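Local structure of ATP-dependent protease (Xanthomonas campestris pv. campestris, 7CAY) at residues A[154-157]-A[158-162]; A[165-169]-A[170-174]. The protein probably binds substrate proteins, as the N-terminal domain of Lon proteases does. All blocks are in the same frame, centred on the assembly; numbering follows the deposited sequence.

Contact 1. Residues A[154-157]-A[158-162]; sequences AAWV and GWRLA
Arg160 lays the start of its side chain across one face of the Trp156 indole, one helical turn earlier. Its CG sits 3.5 Å from the centroid of the six-membered ring of Trp156, almost on the ring normal, a CH-pi contact. The indole gets there because CG of Trp156 stands anti to its backbone nitrogen (chi1 -164°), which brings the ring back toward the following turn although the CB leaves in the other direction. Arg160 then bends at chi2 and chi3: CD follows over the ring, 3.9 Å from Trp156 CZ2, and the guanidinium ends roughly perpendicular to the indole plane. A cation-pi attraction is weak at most, since Arg160 CZ is 5.3 Å from the centroid of the five-membered ring of Trp156. The charged end is held elsewhere, NH1 by the carbonyl of Pro19 and NH2 by a salt bridge to Glu163.

Trp159 uses another side of the helix. The CD1 side of its indole lies by Ala155 O, the same oxygen that accepts the backbone N-H of Trp159, while its NE1 is hydrogen-bonded to Asp116. On the apolar flank Val157 CG2 and Leu161 CD1 meet loosely at 4.3 Å, and Leu132 of helix 126-134 packs against both residues as well as against Trp156 and Arg160. Gly158 brings no side chain to the turn; its N-H bonds to Ala154 O at 3.0 Å, and Leu161 N donates to Val157 O along a nearly straight N-H line (170°). Successive i to i+4 backbone bonds with side chains meeting at the same spacing are the pattern of a regular alpha-helix, here the first turns of helix 154-164, packed against helices 126-134 and 181-190 of the Lon-type domain.

Contact 2. Residues A[165-169]-A[170-174]; sequences LPLSE and GQRLS
A capping box opens helix 169-177, with Ser168 at the N-cap and Gln171 three residues on. The hydroxyl oxygen of Ser168 accepts the backbone N-H of Gln171 (OG to N 3.0 Å, 164° at the hydrogen). That oxygen is swung between the backbone nitrogen and carbonyl carbon of its own residue (chi1 78°), a rotation that brings it over the first turn. In return Gln171 runs its extended chain back past the serine, CG passing beside Ser168 OG, and its OE1 takes the N-H of Ser168 at 3.3 Å. The donor stands well above the plane of the glutamine carbonyl, 62° out of it. The same OE1 lies 3.4 Å from CD2 of Leu167, whose side chain crosses that of Gln171 at about a right angle.

Arg172 reaches back along the incoming loop, extended from CG to NE. Its NE donates to Leu167 O at 3.3 Å, again from above the carbonyl plane, and its NH1 bonds to Glu163 O in the preceding helix. Glu169 OE1 is 4.0 Å from Arg172 NE and well out of the guanidinium plane, so at most a general charge attraction is likely, with no N-H pointing at it; Glu169 OE2 is bonded to the backbone N-H of Val16. Upstream, an inverse gamma turn centred on Pro166 joins Leu167 N to Leu165 O at 2.7 Å. Reciprocal serine-glutamine capping, with an arginine tying the first turn to the loop before it, marks a helix N-terminus in a tight helix-to-helix connection.

Contact 1 and contact 2 follow in series along the chain, their centres about 13 Å apart. The first belongs to helix 154-164; the second covers the short connection after it and the opening of helix 169-177. They meet where the first helix ends: Ala162 O lies 3.0 Å from Arg172 NH1 and 3.6 Å from Leu167 CD1. The arginine of the second helix thus reaches the last turn of the first. Both belong to the helical C-terminal part of this single chain, with helices 126-134 and 181-190, whereas the mixed sheet is built from earlier strands. Loop residues Pro19, beside contact 1, and Val16, beside contact 2, link this helical part to the N-terminal region of the Lon-type substrate-binding domain.

Contact 1. Residues A[154-157]-A[158-162]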
ATOM      1  N   ALA A 154       7.031  16.354  -1.611  1.00 84.24           N
ATOM      2  CA  ALA A 154       6.343  15.955  -2.836  1.00 78.95           C
ATOM      3  C   ALA A 154       5.761  14.552  -2.723  1.00 73.08           C
ATOM      4  O   ALA A 154       4.648  14.293  -3.195  1.00 70.10           O
ATOM      5  CB  ALA A 154       7.296  16.043  -4.028  1.00 79.13           C
ATOM      6  N   ALA A 155       6.501  13.628  -2.108  1.00 74.53           N
ATOM      7  CA  ALA A 155       5.987  12.275  -1.947  1.00 70.73           C
ATOM      8  C   ALA A 155       4.800  12.237  -0.995  1.00 70.62           C
ATOM      9  O   ALA A 155       3.893  11.416  -1.170  1.00 69.47           O
ATOM     10  CB  ALA A 155       7.094  11.344  -1.455  1.00 70.17           C
ATOM     11  N   TRP A 156       4.777  13.118   0.006  1.00 71.57           N
ATOM     12  CA  TRP A 156       3.686  13.098   0.974  1.00 71.43           C
ATOM     13  C   TRP A 156       2.398  13.639   0.364  1.00 70.36           C
ATOM     14  O   TRP A 156       1.339  13.011   0.470  1.00 68.41           O
ATOM     15  CB  TRP A 156       4.069  13.891   2.224  1.00 74.36           C
ATOM     16  CG  TRP A 156       3.166  13.598   3.379  1.00 73.95           C
ATOM     17  CD1 TRP A 156       3.307  12.596   4.295  1.00 72.73           C
ATOM     18  CD2 TRP A 156       1.967  14.298   3.731  1.00 74.74           C
ATOM     19  NE1 TRP A 156       2.276  12.635   5.201  1.00 72.63           N
ATOM     20  CE2 TRP A 156       1.440  13.671   4.876  1.00 73.89           C
ATOM     21  CE3 TRP A 156       1.292  15.398   3.192  1.00 76.15           C
ATOM     22  CZ2 TRP A 156       0.268  14.105   5.491  1.00 74.89           C
ATOM     23  CZ3 TRP A 156       0.131  15.829   3.804  1.00 76.82           C
ATOM     24  CH2 TRP A 156      -0.370  15.183   4.941  1.00 76.37           C
ATOM     25  N   VAL A 157       2.468  14.808  -0.279  1.00 72.47           N
ATOM     26  CA  VAL A 157       1.287  15.366  -0.934  1.00 71.73           C
ATOM     27  C   VAL A 157       0.820  14.449  -2.057  1.00 68.49           C
ATOM     28  O   VAL A 157      -0.376  14.392  -2.368  1.00 66.92           O
ATOM     29  CB  VAL A 157       1.578  16.798  -1.440  1.00 75.02           C
ATOM     30  CG1 VAL A 157       2.787  16.816  -2.358  1.00 75.89           C
ATOM     31  CG2 VAL A 157       0.366  17.386  -2.149  1.00 74.92           C
ATOM     32  N   GLY A 158       1.744  13.700  -2.662  1.00 70.41           N
ATOM     33  CA  GLY A 158       1.358  12.777  -3.717  1.00 68.18           C
ATOM     34  C   GLY A 158       0.561  11.596  -3.194  1.00 64.92           C
ATOM     35  O   GLY A 158      -0.492  11.252  -3.739  1.00 64.37           O
ATOM     36  N   TRP A 159       1.051  10.959  -2.127  1.00 66.37           N
ATOM     37  CA  TRP A 159       0.327   9.837  -1.542  1.00 64.44           C
ATOM     38  C   TRP A 159      -0.998  10.258  -0.918  1.00 67.16           C
ATOM     39  O   TRP A 159      -1.899   9.424  -0.794  1.00 66.23           O
ATOM     40  CB  TRP A 159       1.188   9.133  -0.488  1.00 63.75           C
ATOM     41  CG  TRP A 159       2.419   8.437  -1.025  1.00 63.10           C
ATOM     42  CD1 TRP A 159       3.684   8.507  -0.514  1.00 64.66           C
ATOM     43  CD2 TRP A 159       2.496   7.563  -2.162  1.00 60.97           C
ATOM     44  NE1 TRP A 159       4.541   7.738  -1.262  1.00 63.91           N
ATOM     45  CE2 TRP A 159       3.838   7.148  -2.279  1.00 61.40           C
ATOM     46  CE3 TRP A 159       1.561   7.093  -3.093  1.00 57.52           C
ATOM     47  CZ2 TRP A 159       4.268   6.285  -3.285  1.00 59.23           C
ATOM     48  CZ3 TRP A 159       1.992   6.246  -4.093  1.00 56.04           C
ATOM     49  CH2 TRP A 159       3.332   5.848  -4.182  1.00 56.86           C
ATOM     50  N   ARG A 160      -1.141  11.523  -0.522  1.00 64.24           N
ATOM     51  CA  ARG A 160      -2.359  11.954   0.155  1.00 65.94           C
ATOM     52  C   ARG A 160      -3.457  12.311  -0.840  1.00 64.25           C
ATOM     53  O   ARG A 160      -4.613  11.906  -0.669  1.00 62.77           O
ATOM     54  CB  ARG A 160      -2.061  13.138   1.077  1.00 70.31           C
ATOM     55  CG  ARG A 160      -1.190  12.780   2.267  1.00 71.86           C
ATOM     56  CD  ARG A 160      -1.849  11.733   3.152  1.00 71.47           C
ATOM     57  NE  ARG A 160      -0.918  10.666   3.503  1.00 72.08           N
ATOM     58  CZ  ARG A 160      -0.892   9.477   2.909  1.00 72.26           C
ATOM     59  NH1 ARG A 160      -0.008   8.565   3.288  1.00 72.63           N
ATOM     60  NH2 ARG A 160      -1.754   9.195   1.943  1.00 71.57           N
ATOM     61  N   LEU A 161      -3.117  13.085  -1.876  1.00 66.11           N
ATOM     62  CA  LEU A 161      -4.097  13.397  -2.913  1.00 66.48           C
ATOM     63  C   LEU A 161      -4.594  12.132  -3.598  1.00 65.67           C
ATOM     64  O   LEU A 161      -5.792  11.999  -3.883  1.00 66.09           O
ATOM     65  CB  LEU A 161      -3.493  14.357  -3.938  1.00 67.30           C
ATOM     66  CG  LEU A 161      -3.508  15.844  -3.594  1.00 69.01           C
ATOM     67  CD1 LEU A 161      -2.981  16.651  -4.767  1.00 70.57           C
ATOM     68  CD2 LEU A 161      -4.915  16.279  -3.229  1.00 69.44           C
ATOM     69  N   ALA A 162      -3.685  11.190  -3.864  1.00 66.96           N
ATOM     70  CA  ALA A 162      -4.073   9.917  -4.460  1.00 64.10           C
ATOM     71  C   ALA A 162      -5.107   9.190  -3.614  1.00 62.97           C
ATOM     72  O   ALA A 162      -5.995   8.522  -4.156  1.00 63.43           O
ATOM     73  CB  ALA A 162      -2.835   9.042  -4.657  1.00 62.18           C
TER

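Contact 2. Residues A[165-169]-A[170-174]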
ATOM      1  N   LEU A 165      -8.612  11.787  -3.623  1.00 66.87           N
ATOM      2  CA  LEU A 165      -9.261  12.009  -4.904  1.00 66.71           C
ATOM      3  C   LEU A 165      -9.859  10.709  -5.444  1.00 65.17           C
ATOM      4  O   LEU A 165      -9.282   9.632  -5.277  1.00 63.14           O
ATOM      5  CB  LEU A 165      -8.267  12.581  -5.909  1.00 66.71           C
ATOM      6  CG  LEU A 165      -8.008  14.081  -5.771  1.00 68.48           C
ATOM      7  CD1 LEU A 165      -6.652  14.457  -6.335  1.00 68.75           C
ATOM      8  CD2 LEU A 165      -9.111  14.869  -6.466  1.00 70.40           C
ATOM      9  N   PRO A 166     -11.023  10.788  -6.104  1.00 65.66           N
ATOM     10  CA  PRO A 166     -11.741   9.574  -6.558  1.00 65.57           C
ATOM     11  C   PRO A 166     -11.080   8.934  -7.770  1.00 65.13           C
ATOM     12  O   PRO A 166     -11.581   8.982  -8.896  1.00 66.92           O
ATOM     13  CB  PRO A 166     -13.136  10.118  -6.878  1.00 66.43           C
ATOM     14  CG  PRO A 166     -12.900  11.528  -7.296  1.00 68.12           C
ATOM     15  CD  PRO A 166     -11.745  12.025  -6.466  1.00 68.03           C
ATOM     16  N   LEU A 167      -9.929   8.321  -7.529  1.00 62.72           N
ATOM     17  CA  LEU A 167      -9.161   7.675  -8.578  1.00 62.37           C
ATOM     18  C   LEU A 167      -9.556   6.211  -8.705  1.00 62.51           C
ATOM     19  O   LEU A 167      -9.950   5.563  -7.730  1.00 61.89           O
ATOM     20  CB  LEU A 167      -7.665   7.779  -8.289  1.00 62.24           C
ATOM     21  CG  LEU A 167      -7.061   9.168  -8.082  1.00 63.80           C
ATOM     22  CD1 LEU A 167      -5.604   9.036  -7.674  1.00 63.27           C
ATOM     23  CD2 LEU A 167      -7.196  10.015  -9.337  1.00 65.42           C
ATOM     24  N   SER A 168      -9.435   5.688  -9.921  1.00 60.67           N
ATOM     25  CA  SER A 168      -9.663   4.269 -10.136  1.00 59.41           C
ATOM     26  C   SER A 168      -8.524   3.459  -9.529  1.00 56.81           C
ATOM     27  O   SER A 168      -7.405   3.948  -9.354  1.00 57.99           O
ATOM     28  CB  SER A 168      -9.786   3.955 -11.628  1.00 59.74           C
ATOM     29  OG  SER A 168      -8.514   3.910 -12.249  1.00 59.62           O
ATOM     30  N   GLU A 169      -8.822   2.199  -9.203  1.00 55.88           N
ATOM     31  CA  GLU A 169      -7.796   1.330  -8.635  1.00 53.93           C
ATOM     32  C   GLU A 169      -6.632   1.139  -9.597  1.00 53.98           C
ATOM     33  O   GLU A 169      -5.491   0.953  -9.161  1.00 53.73           O
ATOM     34  CB  GLU A 169      -8.400  -0.019  -8.246  1.00 53.69           C
ATOM     35  CG  GLU A 169      -9.146   0.006  -6.928  1.00 54.17           C
ATOM     36  CD  GLU A 169      -8.452   0.873  -5.898  1.00 55.14           C
ATOM     37  OE1 GLU A 169      -8.992   1.948  -5.564  1.00 56.73           O
ATOM     38  OE2 GLU A 169      -7.357   0.493  -5.434  1.00 54.74           O
ATOM     39  N   GLY A 170      -6.898   1.186 -10.902  1.00 54.45           N
ATOM     40  CA  GLY A 170      -5.809   1.158 -11.862  1.00 54.08           C
ATOM     41  C   GLY A 170      -4.929   2.389 -11.768  1.00 53.34           C
ATOM     42  O   GLY A 170      -3.700   2.286 -11.782  1.00 53.46           O
ATOM     43  N   GLN A 171      -5.547   3.569 -11.666  1.00 54.69           N
ATOM     44  CA  GLN A 171      -4.776   4.801 -11.532  1.00 54.40           C
ATOM     45  C   GLN A 171      -3.955   4.804 -10.249  1.00 54.01           C
ATOM     46  O   GLN A 171      -2.808   5.263 -10.237  1.00 53.85           O
ATOM     47  CB  GLN A 171      -5.712   6.009 -11.576  1.00 55.29           C
ATOM     48  CG  GLN A 171      -6.418   6.194 -12.910  1.00 56.31           C
ATOM     49  CD  GLN A 171      -7.478   7.273 -12.865  1.00 57.83           C
ATOM     50  OE1 GLN A 171      -7.796   7.801 -11.800  1.00 58.44           O
ATOM     51  NE2 GLN A 171      -8.033   7.606 -14.024  1.00 58.72           N
ATOM     52  N   ARG A 172      -4.522   4.291  -9.157  1.00 51.39           N
ATOM     53  CA  ARG A 172      -3.765   4.215  -7.914  1.00 52.45           C
ATOM     54  C   ARG A 172      -2.639   3.195  -8.010  1.00 49.84           C
ATOM     55  O   ARG A 172      -1.595   3.362  -7.370  1.00 48.99           O
ATOM     56  CB  ARG A 172      -4.704   3.885  -6.753  1.00 54.07           C
ATOM     57  CG  ARG A 172      -5.937   4.767  -6.721  1.00 57.80           C
ATOM     58  CD  ARG A 172      -6.566   4.835  -5.343  1.00 61.02           C
ATOM     59  NE  ARG A 172      -7.698   5.759  -5.336  1.00 65.85           N
ATOM     60  CZ  ARG A 172      -8.147   6.389  -4.255  1.00 69.46           C
ATOM     61  NH1 ARG A 172      -7.554   6.207  -3.083  1.00 70.30           N
ATOM     62  NH2 ARG A 172      -9.184   7.211  -4.349  1.00 71.72           N
ATOM     63  N   LEU A 173      -2.827   2.143  -8.810  1.00 52.65           N
ATOM     64  CA  LEU A 173      -1.762   1.170  -9.026  1.00 52.22           C
ATOM     65  C   LEU A 173      -0.625   1.771  -9.842  1.00 54.00           C
ATOM     66  O   LEU A 173       0.551   1.482  -9.590  1.00 53.82           O
ATOM     67  CB  LEU A 173      -2.324  -0.072  -9.721  1.00 51.09           C
ATOM     68  CG  LEU A 173      -1.332  -1.162 -10.131  1.00 50.00           C
ATOM     69  CD1 LEU A 173      -0.698  -1.814  -8.912  1.00 49.10           C
ATOM     70  CD2 LEU A 173      -2.019  -2.196 -11.001  1.00 49.20           C
ATOM     71  N   SER A 174      -0.957   2.608 -10.828  1.00 54.11           N
ATOM     72  CA  SER A 174       0.074   3.251 -11.634  1.00 55.14           C
ATOM     73  C   SER A 174       0.910   4.211 -10.797  1.00 55.68           C
ATOM     74  O   SER A 174       2.128   4.307 -10.985  1.00 57.88           O
ATOM     75  CB  SER A 174      -0.565   3.977 -12.816  1.00 56.76           C
ATOM     76  OG  SER A 174       0.414   4.637 -13.602  1.00 59.79           O
TER